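Hypothetical protein (PDB 3I3F) is of unknown function but belongs to the YjgF/endoribonuclease L-PSP family of trimeric proteins and holds pentanoic acid in a pocket at the subunit interface. Local coordinates at residues I82-F88 with E132-A138; T61-F65 with Y105-F109; P21-F26 with V45-K49; G30-V34 with C71-A75; A75-Y81 with V137-K141. All blocks are in the same frame, centred on the assembly; numbering follows the deposited sequence.

Contact 1 (I82-F88 with E132-A138); sequences IVSLNIF and EVVNVVA
L85 and V136 meet at the apolar centre of this antiparallel strand pair, L85 CB lying 3.9 Å from V136 CG2. V133 CG1 comes to the same L85 CB from three residues earlier in strand 131-139. I82 lies beyond V136, and its CG1 touches both V136 CG1 and the methyl of A138. At the far end F88 and V134 cross at about a right angle. With V134 CG1 anti to the carbonyl carbon (chi1 -54°), V134 CG2 lies 3.7 Å from F88 CE2 and also against N86 CB. E132, which pairs with F88, lines the pentanoic acid pocket.

Backbone bonds hold the strands together, but the pairing is irregular. V83 and S84 both face V137, a classic beta bulge. V137 O accepts from V83 N at 2.7 Å and from S84 N at 3.3 Å. A second shift in register falls between S84 and N86, where N135 has positive phi. A water bridges S84 OG and N135 O there.

The polar edge is a pair of amides. N135 ND2 donates to N86 OD1 at 2.8 Å and 171°, reaching it from above the carbonyl plane. The two amide planes are 84° apart. N86 ND2 donates to L85 O, so both ends of the N86 amide are held. N86 also accepts from N135 of the second subunit, which places this edge at the trimer interface.

Strand 82-90 pairs on its other side with strand 117-123. Helices 56-74 and 95-108 cover the sheet face that carries I82, I87, V133 and A138.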
# COMPACT_ATOMS: atom_id res chain seq x y z
N ILE A 82 -8.01 -8.50 10.79
CA ILE A 82 -7.12 -7.89 9.80
C ILE A 82 -7.04 -8.78 8.56
O ILE A 82 -6.81 -9.98 8.67
CB ILE A 82 -5.70 -7.67 10.35
CG1 ILE A 82 -5.72 -6.62 11.47
CG2 ILE A 82 -4.75 -7.21 9.24
CD1 ILE A 82 -4.40 -6.50 12.21
N VAL A 83 -7.26 -8.16 7.40
CA VAL A 83 -7.19 -8.83 6.10
C VAL A 83 -5.79 -8.70 5.51
O VAL A 83 -5.23 -9.66 4.97
CB VAL A 83 -8.19 -8.19 5.12
CG1 VAL A 83 -8.04 -8.78 3.72
CG2 VAL A 83 -9.62 -8.35 5.63
N SER A 84 -5.23 -7.50 5.61
CA SER A 84 -3.95 -7.18 4.99
C SER A 84 -3.22 -6.09 5.77
O SER A 84 -3.85 -5.24 6.39
CB SER A 84 -4.18 -6.74 3.55
OG SER A 84 -2.96 -6.49 2.87
N LEU A 85 -1.89 -6.14 5.73
CA LEU A 85 -1.05 -5.06 6.27
C LEU A 85 0.29 -5.05 5.54
O LEU A 85 0.65 -6.02 4.88
CB LEU A 85 -0.86 -5.21 7.79
CG LEU A 85 -0.18 -6.46 8.35
CD1 LEU A 85 1.33 -6.40 8.16
CD2 LEU A 85 -0.51 -6.61 9.82
N ASN A 86 1.00 -3.93 5.64
CA ASN A 86 2.34 -3.79 5.07
C ASN A 86 3.31 -3.43 6.17
O ASN A 86 2.96 -2.69 7.09
CB ASN A 86 2.40 -2.66 4.03
CG ASN A 86 1.50 -2.87 2.82
OD1 ASN A 86 1.36 -1.96 2.00
ND2 ASN A 86 0.89 -4.05 2.69
N ILE A 87 4.54 -3.91 6.06
CA ILE A 87 5.59 -3.59 7.02
C ILE A 87 6.72 -2.86 6.31
O ILE A 87 7.21 -3.31 5.28
CB ILE A 87 6.15 -4.85 7.69
CG1 ILE A 87 5.05 -5.60 8.44
CG2 ILE A 87 7.29 -4.49 8.64
CD1 ILE A 87 5.28 -7.07 8.52
N PHE A 88 7.12 -1.72 6.88
CA PHE A 88 8.36 -1.06 6.49
C PHE A 88 9.33 -1.19 7.65
O PHE A 88 9.06 -0.71 8.75
CB PHE A 88 8.13 0.43 6.19
CG PHE A 88 7.44 0.69 4.88
CD1 PHE A 88 8.01 0.29 3.68
CD2 PHE A 88 6.22 1.36 4.84
CE1 PHE A 88 7.38 0.54 2.46
CE2 PHE A 88 5.59 1.62 3.63
CZ PHE A 88 6.17 1.20 2.44
N GLU A 132 7.61 0.42 10.93
CA GLU A 132 6.33 1.08 10.73
C GLU A 132 5.40 0.11 10.02
O GLU A 132 5.79 -0.53 9.05
CB GLU A 132 6.50 2.36 9.91
CG GLU A 132 5.21 3.16 9.76
CD GLU A 132 5.41 4.53 9.17
OE1 GLU A 132 6.57 4.96 8.99
OE2 GLU A 132 4.39 5.19 8.88
N VAL A 133 4.17 0.01 10.52
CA VAL A 133 3.17 -0.87 9.93
C VAL A 133 2.08 0.01 9.31
O VAL A 133 1.49 0.85 9.99
CB VAL A 133 2.58 -1.84 10.96
CG1 VAL A 133 1.47 -2.68 10.35
CG2 VAL A 133 3.68 -2.72 11.53
N VAL A 134 1.84 -0.19 8.02
CA VAL A 134 0.95 0.67 7.25
C VAL A 134 -0.06 -0.15 6.46
O VAL A 134 0.06 -1.37 6.36
CB VAL A 134 1.76 1.57 6.28
CG1 VAL A 134 2.84 2.35 7.03
CG2 VAL A 134 2.38 0.76 5.15
N ASN A 135 -1.06 0.53 5.91
CA ASN A 135 -2.10 -0.10 5.10
C ASN A 135 -2.78 -1.29 5.80
O ASN A 135 -3.10 -2.29 5.16
CB ASN A 135 -1.53 -0.52 3.74
CG ASN A 135 -1.12 0.66 2.90
OD1 ASN A 135 -1.79 1.69 2.89
ND2 ASN A 135 -0.01 0.53 2.18
N VAL A 136 -3.00 -1.16 7.10
CA VAL A 136 -3.78 -2.15 7.83
C VAL A 136 -5.23 -2.01 7.38
O VAL A 136 -5.81 -0.94 7.48
CB VAL A 136 -3.70 -1.96 9.35
CG1 VAL A 136 -4.68 -2.89 10.07
CG2 VAL A 136 -2.28 -2.22 9.84
N VAL A 137 -5.77 -3.11 6.85
CA VAL A 137 -7.16 -3.18 6.41
C VAL A 137 -7.81 -4.34 7.16
O VAL A 137 -7.28 -5.45 7.16
CB VAL A 137 -7.25 -3.42 4.89
CG1 VAL A 137 -8.71 -3.46 4.43
CG2 VAL A 137 -6.48 -2.35 4.13
N ALA A 138 -8.94 -4.07 7.80
CA ALA A 138 -9.62 -5.06 8.63
C ALA A 138 -11.13 -4.98 8.46
O ALA A 138 -11.67 -3.93 8.12
CB ALA A 138 -9.26 -4.85 10.09
O HOH W 1 -2.63 -3.84 3.03

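Contact 2 (T61-F65 with Y105-F109)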
# COMPACT_ATOMS: atom_id res chain seq x y z
N THR A 61 8.32 -2.58 18.18
CA THR A 61 7.44 -3.56 17.54
C THR A 61 6.23 -3.89 18.43
O THR A 61 5.10 -3.88 17.95
CB THR A 61 8.20 -4.85 17.18
OG1 THR A 61 9.24 -4.54 16.25
CG2 THR A 61 7.26 -5.88 16.57
N ARG A 62 6.48 -4.15 19.71
CA ARG A 62 5.39 -4.47 20.64
C ARG A 62 4.42 -3.29 20.77
O ARG A 62 3.21 -3.48 20.78
CB ARG A 62 5.95 -4.85 22.01
CG ARG A 62 6.69 -6.18 22.03
CD ARG A 62 7.22 -6.51 23.42
NE ARG A 62 7.95 -7.77 23.46
CZ ARG A 62 7.37 -8.97 23.55
NH1 ARG A 62 6.05 -9.06 23.63
NH2 ARG A 62 8.11 -10.07 23.58
N GLN A 63 4.96 -2.08 20.87
CA GLN A 63 4.13 -0.88 20.98
C GLN A 63 3.31 -0.64 19.71
O GLN A 63 2.14 -0.25 19.79
CB GLN A 63 4.99 0.34 21.31
CG GLN A 63 4.19 1.62 21.57
CD GLN A 63 3.33 1.53 22.81
OE1 GLN A 63 3.84 1.33 23.91
NE2 GLN A 63 2.02 1.68 22.65
N THR A 64 3.92 -0.87 18.55
CA THR A 64 3.23 -0.70 17.27
C THR A 64 1.99 -1.59 17.18
O THR A 64 0.91 -1.12 16.81
CB THR A 64 4.17 -1.00 16.08
OG1 THR A 64 5.23 -0.04 16.07
CG2 THR A 64 3.41 -0.92 14.76
N PHE A 65 2.13 -2.87 17.52
CA PHE A 65 1.00 -3.78 17.42
C PHE A 65 -0.01 -3.60 18.55
O PHE A 65 -1.19 -3.88 18.36
CB PHE A 65 1.48 -5.23 17.29
CG PHE A 65 2.00 -5.55 15.92
CD1 PHE A 65 1.12 -5.65 14.85
CD2 PHE A 65 3.36 -5.70 15.69
CE1 PHE A 65 1.58 -5.93 13.57
CE2 PHE A 65 3.83 -5.98 14.41
CZ PHE A 65 2.94 -6.08 13.35
N TYR A 105 6.33 -10.77 15.54
CA TYR A 105 5.15 -10.77 14.67
C TYR A 105 4.34 -12.05 14.84
O TYR A 105 3.11 -12.01 14.91
CB TYR A 105 5.59 -10.63 13.21
CG TYR A 105 4.45 -10.45 12.24
CD1 TYR A 105 3.93 -9.19 11.98
CD2 TYR A 105 3.90 -11.54 11.57
CE1 TYR A 105 2.89 -9.01 11.08
CE2 TYR A 105 2.85 -11.37 10.68
CZ TYR A 105 2.35 -10.11 10.44
OH TYR A 105 1.32 -9.93 9.55
N ARG A 106 5.03 -13.18 14.92
CA ARG A 106 4.37 -14.47 15.10
C ARG A 106 3.75 -14.65 16.49
O ARG A 106 2.89 -15.50 16.67
CB ARG A 106 5.34 -15.62 14.80
CG ARG A 106 5.67 -15.76 13.32
CD ARG A 106 6.46 -17.03 13.04
NE ARG A 106 7.77 -17.02 13.69
CZ ARG A 106 8.90 -16.56 13.15
NH1 ARG A 106 8.92 -16.05 11.92
NH2 ARG A 106 10.03 -16.60 13.85
N GLU A 107 4.18 -13.85 17.46
CA GLU A 107 3.53 -13.82 18.78
C GLU A 107 2.24 -13.02 18.76
O GLU A 107 1.36 -13.22 19.59
CB GLU A 107 4.48 -13.25 19.84
CG GLU A 107 5.69 -14.12 20.12
CD GLU A 107 6.63 -13.52 21.16
OE1 GLU A 107 6.36 -12.41 21.66
OE2 GLU A 107 7.64 -14.18 21.48
N VAL A 108 2.12 -12.08 17.81
CA VAL A 108 0.90 -11.30 17.65
C VAL A 108 -0.12 -12.09 16.83
O VAL A 108 -1.30 -12.17 17.19
CB VAL A 108 1.18 -9.95 16.96
CG1 VAL A 108 -0.11 -9.19 16.70
CG2 VAL A 108 2.13 -9.12 17.81
N PHE A 109 0.34 -12.67 15.73
CA PHE A 109 -0.47 -13.52 14.87
C PHE A 109 0.02 -14.96 15.05
O PHE A 109 0.89 -15.43 14.32
CB PHE A 109 -0.37 -13.04 13.42
CG PHE A 109 -0.74 -11.59 13.24
CD1 PHE A 109 -2.08 -11.22 13.15
CD2 PHE A 109 0.23 -10.61 13.19
CE1 PHE A 109 -2.43 -9.88 13.01
CE2 PHE A 109 -0.11 -9.27 13.04
CZ PHE A 109 -1.45 -8.91 12.95
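Helices 56-74 and 95-108 pack side by side on one face of the sheet, and an aromatic cluster of F65, Y105 and F109 fills the place where they meet. F65 CZ, from helix 56-74, comes to 3.5 Å from Y105 CD1, at the edge of the tyrosine ring. The two ring planes stand at 72°, an oblique pair.

F109, the first residue past the end of helix 95-108, turns its edge toward the face of F65 in an offset edge-to-face pair. The planes are at 85°, and F109 CE2 lies 3.8 Å from F65 CE1. V108 closes in near the base of F65, with CG2 4.0 Å from F65 CB. The cluster continues onto the sheet, where Y105 and F109 touch L85 and F65 touches V133.

At the solvent side R62 and E107 span the two helices. In the conformer described, R62 NH2 ends 3.5 Å from E107 OE1, with the guanidinium and carboxylate planes 48° apart. The salt bridge is long and depends on this conformer, so it is probably modest. Aromatic and aliphatic packing therefore carries most of this helix-helix contact, with the ion pair on its solvent side.

Contact 3 (P21-F26 with V45-K49). With LEA (pentanoic acid), chain F.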
# COMPACT_ATOMS: atom_id res chain seq x y z
N PRO A 21 -8.57 7.35 22.07
CA PRO A 21 -7.87 8.23 23.01
C PRO A 21 -6.66 7.60 23.72
O PRO A 21 -5.88 8.33 24.32
CB PRO A 21 -8.96 8.61 24.02
CG PRO A 21 -9.98 7.56 23.92
CD PRO A 21 -9.95 7.06 22.51
N ASP A 22 -6.51 6.27 23.65
CA ASP A 22 -5.40 5.58 24.30
C ASP A 22 -4.24 5.30 23.33
O ASP A 22 -3.27 4.63 23.68
CB ASP A 22 -5.88 4.26 24.92
CG ASP A 22 -4.88 3.68 25.91
OD1 ASP A 22 -4.10 4.46 26.51
OD2 ASP A 22 -4.86 2.45 26.10
N VAL A 23 -4.34 5.83 22.11
CA VAL A 23 -3.28 5.66 21.11
C VAL A 23 -2.85 7.02 20.57
O VAL A 23 -3.69 7.89 20.29
CB VAL A 23 -3.74 4.75 19.95
CG1 VAL A 23 -2.63 4.60 18.90
CG2 VAL A 23 -4.15 3.38 20.48
N VAL A 24 -1.54 7.21 20.42
CA VAL A 24 -0.98 8.46 19.91
C VAL A 24 -1.62 8.85 18.57
O VAL A 24 -1.89 8.01 17.71
CB VAL A 24 0.56 8.37 19.76
CG1 VAL A 24 0.95 7.33 18.71
CG2 VAL A 24 1.15 9.73 19.42
N LYS A 25 -1.88 10.15 18.42
CA LYS A 25 -2.50 10.72 17.23
C LYS A 25 -1.53 11.74 16.64
O LYS A 25 -1.04 12.61 17.35
CB LYS A 25 -3.83 11.38 17.61
CG LYS A 25 -4.53 12.15 16.50
CD LYS A 25 -4.96 11.24 15.36
CE LYS A 25 -5.76 11.99 14.31
NZ LYS A 25 -4.93 12.99 13.57
N PHE A 26 -1.26 11.62 15.34
CA PHE A 26 -0.35 12.53 14.65
C PHE A 26 -1.14 13.54 13.82
O PHE A 26 -2.12 13.17 13.17
CB PHE A 26 0.62 11.75 13.76
CG PHE A 26 1.36 10.66 14.49
CD1 PHE A 26 2.31 10.97 15.46
CD2 PHE A 26 1.11 9.32 14.21
CE1 PHE A 26 2.99 9.97 16.14
CE2 PHE A 26 1.79 8.31 14.89
CZ PHE A 26 2.73 8.64 15.85
N VAL A 45 3.37 3.23 14.59
CA VAL A 45 4.77 3.19 14.99
C VAL A 45 4.87 2.96 16.49
O VAL A 45 3.86 3.00 17.20
CB VAL A 45 5.49 4.49 14.58
CG1 VAL A 45 5.51 4.64 13.06
CG2 VAL A 45 4.83 5.70 15.24
N GLY A 46 6.09 2.73 16.98
CA GLY A 46 6.31 2.33 18.37
C GLY A 46 6.34 3.47 19.37
O GLY A 46 7.24 3.55 20.20
N ILE A 47 5.34 4.35 19.29
CA ILE A 47 5.21 5.50 20.18
C ILE A 47 3.99 5.28 21.07
O ILE A 47 2.92 4.92 20.58
CB ILE A 47 5.06 6.80 19.37
CG1 ILE A 47 6.33 7.06 18.55
CG2 ILE A 47 4.76 7.98 20.28
CD1 ILE A 47 6.22 8.21 17.58
N ASP A 48 4.15 5.49 22.38
CA ASP A 48 3.05 5.29 23.32
C ASP A 48 2.19 6.55 23.42
O ASP A 48 2.48 7.56 22.78
CB ASP A 48 3.57 4.81 24.70
CG ASP A 48 4.48 5.82 25.39
OD1 ASP A 48 4.34 7.04 25.16
OD2 ASP A 48 5.33 5.38 26.18
N LYS A 49 1.13 6.48 24.22
CA LYS A 49 0.16 7.59 24.32
C LYS A 49 0.80 8.89 24.81
O LYS A 49 0.39 9.98 24.40
CB LYS A 49 -1.01 7.18 25.22
CG LYS A 49 -1.99 8.31 25.58
CD LYS A 49 -2.64 8.95 24.36
CE LYS A 49 -3.40 10.19 24.76
NZ LYS A 49 -4.14 10.81 23.63
C2 LEA F . 3.07 10.16 8.26
O2 LEA F . 2.26 9.74 7.41
C3 LEA F . 3.19 9.48 9.61
C4 LEA F . 2.35 8.21 9.69
C5 LEA F . 2.43 7.50 11.04
C6 LEA F . 3.58 7.98 11.91
O1 LEA F . 3.81 11.14 8.05
O HOH W 2 -5.46 9.84 21.03
O HOH W 3 -4.22 10.40 21.04
O HOH W 4 0.21 5.16 21.37
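K49 lays its aliphatic chain along the backbone of P21 and D22, and its amine reaches backbone oxygens, P21 O directly and V23 O through water. Two loops meet here without regular secondary structure. One follows strand 16-18, and the other leads from strand 38-41 to helix 56-74. Together they form part of the wall of the pentanoic acid pocket.

K49 CB lies 3.7 Å from D22 O. The chain bends at chi2 (60°), which carries CD and CE past P21 O. NZ then makes a weak hydrogen bond of 3.1 Å to that same oxygen. NZ also donates to a water, modelled at two alternative positions, that donates to V23 O. The carboxylate of D22 has its own partner, K70 on helix 56-74.

V24 packs beside I47 in the middle of the contact. Its CG1 stands between the backbone N and the carbonyl carbon (chi1 65°) and rests 3.6 Å from I47 O. Its CG2 faces I47 CG2. Another water accepts from V24 N and lies against I47 O, so the backbones are also joined through solvent. G46 is the centre of an inverse gamma turn, which bends the chain between V45 and I47.

Toward the pocket, F26 CZ touches two branched side chains. I47 CD1 comes in at the ring edge, near its plane, and V45 CG2 approaches obliquely at 3.7 Å from F26 CZ. The ligand tail lies against the same ring, with pentanoic acid C6 3.5 Å from F26 CE2.

Contact 4 (G30-V34 with C71-A75)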
# COMPACT_ATOMS: atom_id res chain seq x y z
N GLY A 30 -4.68 10.58 9.65
CA GLY A 30 -5.90 9.94 10.12
C GLY A 30 -5.51 8.64 10.79
O GLY A 30 -4.79 7.83 10.22
N GLN A 31 -5.97 8.46 12.03
CA GLN A 31 -5.60 7.29 12.81
C GLN A 31 -6.41 6.06 12.39
O GLN A 31 -5.87 4.97 12.20
CB GLN A 31 -5.81 7.58 14.30
CG GLN A 31 -5.10 6.62 15.24
CD GLN A 31 -5.64 6.73 16.64
OE1 GLN A 31 -6.79 6.39 16.90
NE2 GLN A 31 -4.81 7.23 17.57
N ILE A 32 -7.72 6.27 12.25
CA ILE A 32 -8.68 5.21 11.97
C ILE A 32 -9.73 5.75 11.01
O ILE A 32 -10.25 6.85 11.22
CB ILE A 32 -9.42 4.74 13.24
CG1 ILE A 32 -8.44 4.40 14.37
CG2 ILE A 32 -10.32 3.55 12.94
CD1 ILE A 32 -9.11 4.08 15.68
N ALA A 33 -10.05 4.99 9.96
CA ALA A 33 -11.18 5.31 9.09
C ALA A 33 -12.06 4.08 8.94
O ALA A 33 -11.55 2.96 8.79
CB ALA A 33 -10.69 5.78 7.74
N VAL A 34 -13.37 4.27 9.00
CA VAL A 34 -14.33 3.18 8.81
C VAL A 34 -15.23 3.50 7.62
O VAL A 34 -15.77 4.61 7.52
CB VAL A 34 -15.20 2.96 10.06
CG1 VAL A 34 -16.19 1.83 9.83
CG2 VAL A 34 -14.33 2.67 11.27
N CYS A 71 -6.58 0.44 18.35
CA CYS A 71 -7.32 1.16 17.31
C CYS A 71 -8.42 0.29 16.70
O CYS A 71 -9.56 0.73 16.56
CB CYS A 71 -6.38 1.65 16.21
SG CYS A 71 -5.36 3.06 16.67
N LEU A 72 -8.07 -0.95 16.35
CA LEU A 72 -9.03 -1.85 15.73
C LEU A 72 -10.19 -2.20 16.66
O LEU A 72 -11.35 -2.20 16.24
CB LEU A 72 -8.35 -3.13 15.23
CG LEU A 72 -7.41 -2.94 14.04
CD1 LEU A 72 -6.70 -4.23 13.69
CD2 LEU A 72 -8.18 -2.42 12.83
N GLU A 73 -9.90 -2.47 17.93
CA GLU A 73 -10.95 -2.78 18.90
C GLU A 73 -11.87 -1.58 19.14
O GLU A 73 -13.09 -1.73 19.26
CB GLU A 73 -10.35 -3.32 20.20
CG GLU A 73 -9.78 -4.73 20.02
CD GLU A 73 -9.13 -5.30 21.27
OE1 GLU A 73 -9.17 -4.65 22.33
OE2 GLU A 73 -8.56 -6.41 21.18
N TYR A 74 -11.28 -0.39 19.17
CA TYR A 74 -12.02 0.86 19.28
C TYR A 74 -12.98 1.05 18.10
O TYR A 74 -14.08 1.59 18.26
CB TYR A 74 -11.02 2.02 19.35
CG TYR A 74 -11.60 3.39 19.67
CD1 TYR A 74 -12.01 3.71 20.96
CD2 TYR A 74 -11.70 4.37 18.69
CE1 TYR A 74 -12.52 4.97 21.26
CE2 TYR A 74 -12.21 5.62 18.97
CZ TYR A 74 -12.62 5.92 20.26
OH TYR A 74 -13.12 7.17 20.54
N ALA A 75 -12.57 0.56 16.93
CA ALA A 75 -13.37 0.66 15.70
C ALA A 75 -14.25 -0.57 15.43
O ALA A 75 -14.65 -0.80 14.29
CB ALA A 75 -12.43 0.90 14.51
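I32 and C71 face each other where strand 32-35 passes the C-terminal end of helix 56-74. Both CB atoms point across the gap. I32 divides its two branches between C71 of the helix and A75 just past its end. CG1 stands anti to the carbonyl carbon (chi1 -52°) and leads CD1 up to the first turn of the segment. There CD1 lies 3.7 Å from C71 CB and 3.5 Å from C71 O. The same methyl touches Y74 CD2, which meets it obliquely at the solvent side.

The other branch, CG2, points toward the end of the helix and lies 3.7 Å from A75 CB. V34, two residues on and on the same face of the strand, sends CG2 to that alanine methyl at 4.2 Å. A75 is the first residue to leave helical geometry.

Q31 lies on the other side of I32. Its extended chain passes alongside the sulfur, with OE1 3.6 Å from C71 SG. The amide has its polar partners elsewhere. OE1 accepts from C20 N, and NE2 donates to V24 O, which ties Q31 to the loop that follows strand 16-18.

The helix seats on the sheet here through methyl, methylene and sulfur contacts. Between the two segments the contact is therefore made by van der Waals packing, with the amide of Q31 bonded outside it.

Contact 5 (A75-Y81 with V137-K141); sequences ANSGLDY and VAAQK
K141, the C-terminal residue, runs its side chain between Y81 and N76. CB lies 3.7 Å from N76 O. CG sits over one face of the Y81 ring in a CH-pi contact, 3.9 Å from the centroid and offset toward the rim. CD stays near the ring, by CE2 and the phenol OH. A bend at chi3 (-70°) then turns CE toward N76 OD1, 3.4 Å away. NZ ends among waters that donate to S77 O.

The backbone of the tail is held at several points. K141 N donates to N76 O at 2.8 Å. A139 N donates to Y81 O. S77 OG, turned anti to the backbone N (chi1 -172°), points to the tail and donates to A139 O at 2.7 Å, from above the carbonyl plane. Q140 extends back toward the helix end. Its NE2 donates to A75 O at 2.9 Å and 173°, with that oxygen in the plane of the Q140 amide.

The segment 75-81 leaves helix 56-74 through a Schellman motif, with N76 as the C-prime residue at positive phi. S77 N bonds to L72 O, and N76 N to E73 O. The carbonyls of A75 and N76 lie just past the helix end. Q140 NE2 and K141 N satisfy them, and this fixes the course of the C-terminal tail.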
# COMPACT_ATOMS: atom_id res chain seq x y z
N ALA A 75 -12.57 0.56 16.93
CA ALA A 75 -13.37 0.66 15.70
C ALA A 75 -14.25 -0.57 15.43
O ALA A 75 -14.65 -0.80 14.29
CB ALA A 75 -12.43 0.90 14.51
N ASN A 76 -14.55 -1.34 16.47
CA ASN A 76 -15.40 -2.54 16.37
C ASN A 76 -14.79 -3.62 15.46
O ASN A 76 -15.48 -4.27 14.68
CB ASN A 76 -16.82 -2.17 15.91
CG ASN A 76 -17.86 -3.22 16.27
OD1 ASN A 76 -17.71 -3.94 17.27
ND2 ASN A 76 -18.91 -3.32 15.47
N SER A 77 -13.48 -3.79 15.59
CA SER A 77 -12.72 -4.79 14.85
C SER A 77 -11.75 -5.47 15.82
O SER A 77 -11.99 -5.50 17.02
CB SER A 77 -11.98 -4.12 13.68
OG SER A 77 -11.38 -5.07 12.82
N GLY A 78 -10.65 -6.01 15.30
CA GLY A 78 -9.64 -6.64 16.14
C GLY A 78 -8.53 -7.21 15.30
O GLY A 78 -8.63 -7.26 14.08
N LEU A 79 -7.46 -7.66 15.96
CA LEU A 79 -6.30 -8.23 15.26
C LEU A 79 -6.69 -9.41 14.38
O LEU A 79 -6.17 -9.57 13.27
CB LEU A 79 -5.22 -8.67 16.26
CG LEU A 79 -4.51 -7.56 17.02
CD1 LEU A 79 -3.66 -8.15 18.14
CD2 LEU A 79 -3.65 -6.72 16.09
N ASP A 80 -7.61 -10.24 14.87
CA ASP A 80 -8.07 -11.42 14.13
C ASP A 80 -8.99 -11.09 12.94
O ASP A 80 -9.37 -11.99 12.19
CB ASP A 80 -8.75 -12.44 15.07
CG ASP A 80 -9.89 -11.83 15.88
OD1 ASP A 80 -9.84 -10.63 16.20
OD2 ASP A 80 -10.84 -12.58 16.21
N TYR A 81 -9.33 -9.81 12.77
CA TYR A 81 -10.13 -9.36 11.63
C TYR A 81 -9.31 -8.63 10.57
O TYR A 81 -9.86 -8.19 9.56
CB TYR A 81 -11.29 -8.48 12.12
CG TYR A 81 -12.33 -9.25 12.89
CD1 TYR A 81 -13.47 -9.73 12.26
CD2 TYR A 81 -12.16 -9.51 14.25
CE1 TYR A 81 -14.43 -10.45 12.97
CE2 TYR A 81 -13.11 -10.22 14.96
CZ TYR A 81 -14.24 -10.69 14.32
OH TYR A 81 -15.18 -11.39 15.04
N VAL A 137 -5.77 -3.11 6.85
CA VAL A 137 -7.16 -3.18 6.41
C VAL A 137 -7.81 -4.34 7.16
O VAL A 137 -7.28 -5.45 7.16
CB VAL A 137 -7.25 -3.42 4.89
CG1 VAL A 137 -8.71 -3.46 4.43
CG2 VAL A 137 -6.48 -2.35 4.13
N ALA A 138 -8.94 -4.07 7.80
CA ALA A 138 -9.62 -5.06 8.63
C ALA A 138 -11.13 -4.98 8.46
O ALA A 138 -11.67 -3.93 8.12
CB ALA A 138 -9.26 -4.85 10.09
N ALA A 139 -11.80 -6.11 8.68
CA ALA A 139 -13.26 -6.16 8.68
C ALA A 139 -13.78 -5.80 10.06
O ALA A 139 -13.14 -6.08 11.07
CB ALA A 139 -13.73 -7.55 8.28
N GLN A 140 -14.96 -5.18 10.10
CA GLN A 140 -15.65 -4.96 11.37
C GLN A 140 -16.36 -6.23 11.82
O GLN A 140 -16.65 -7.11 11.00
CB GLN A 140 -16.65 -3.81 11.26
CG GLN A 140 -16.03 -2.43 11.33
CD GLN A 140 -17.06 -1.33 11.48
OE1 GLN A 140 -18.04 -1.27 10.73
NE2 GLN A 140 -16.85 -0.45 12.45
N LYS A 141 -16.65 -6.31 13.11
CA LYS A 141 -17.39 -7.43 13.69
C LYS A 141 -18.88 -7.29 13.41
O LYS A 141 -19.37 -6.23 13.03
CB LYS A 141 -17.16 -7.50 15.20
CG LYS A 141 -15.70 -7.69 15.58
CD LYS A 141 -15.53 -7.96 17.07
CE LYS A 141 -15.83 -6.73 17.90
NZ LYS A 141 -15.42 -6.90 19.33
OXT LYS A 141 -19.64 -8.25 13.57
O HOH W 5 -20.11 -2.40 12.48
O HOH W 6 -14.05 -4.27 19.07
O HOH W 7 -12.21 -7.58 18.93

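The five contacts build one subunit of the trimer. Along the chain, contact 3 comes before contact 1 and contact 4 before contact 5, while contact 2 alternates with contacts 1, 4 and 5, and contact 3 alternates with contact 4. Contact 1 lies nearest the chain's centre, mid-sheet. Contacts 2 and 4 share helix 56-74 but sit on opposite sides of the centre, about 17 Å apart between centres. Contact 5 shares V137 and A138 with contact 1 and A75 with contact 4, joining sheet and helix end. Contact 3 is about 19 Å from contact 5 between centres. It touches contact 1 through V45 and E132 beside the ligand pocket, which R118 of the third subunit completes.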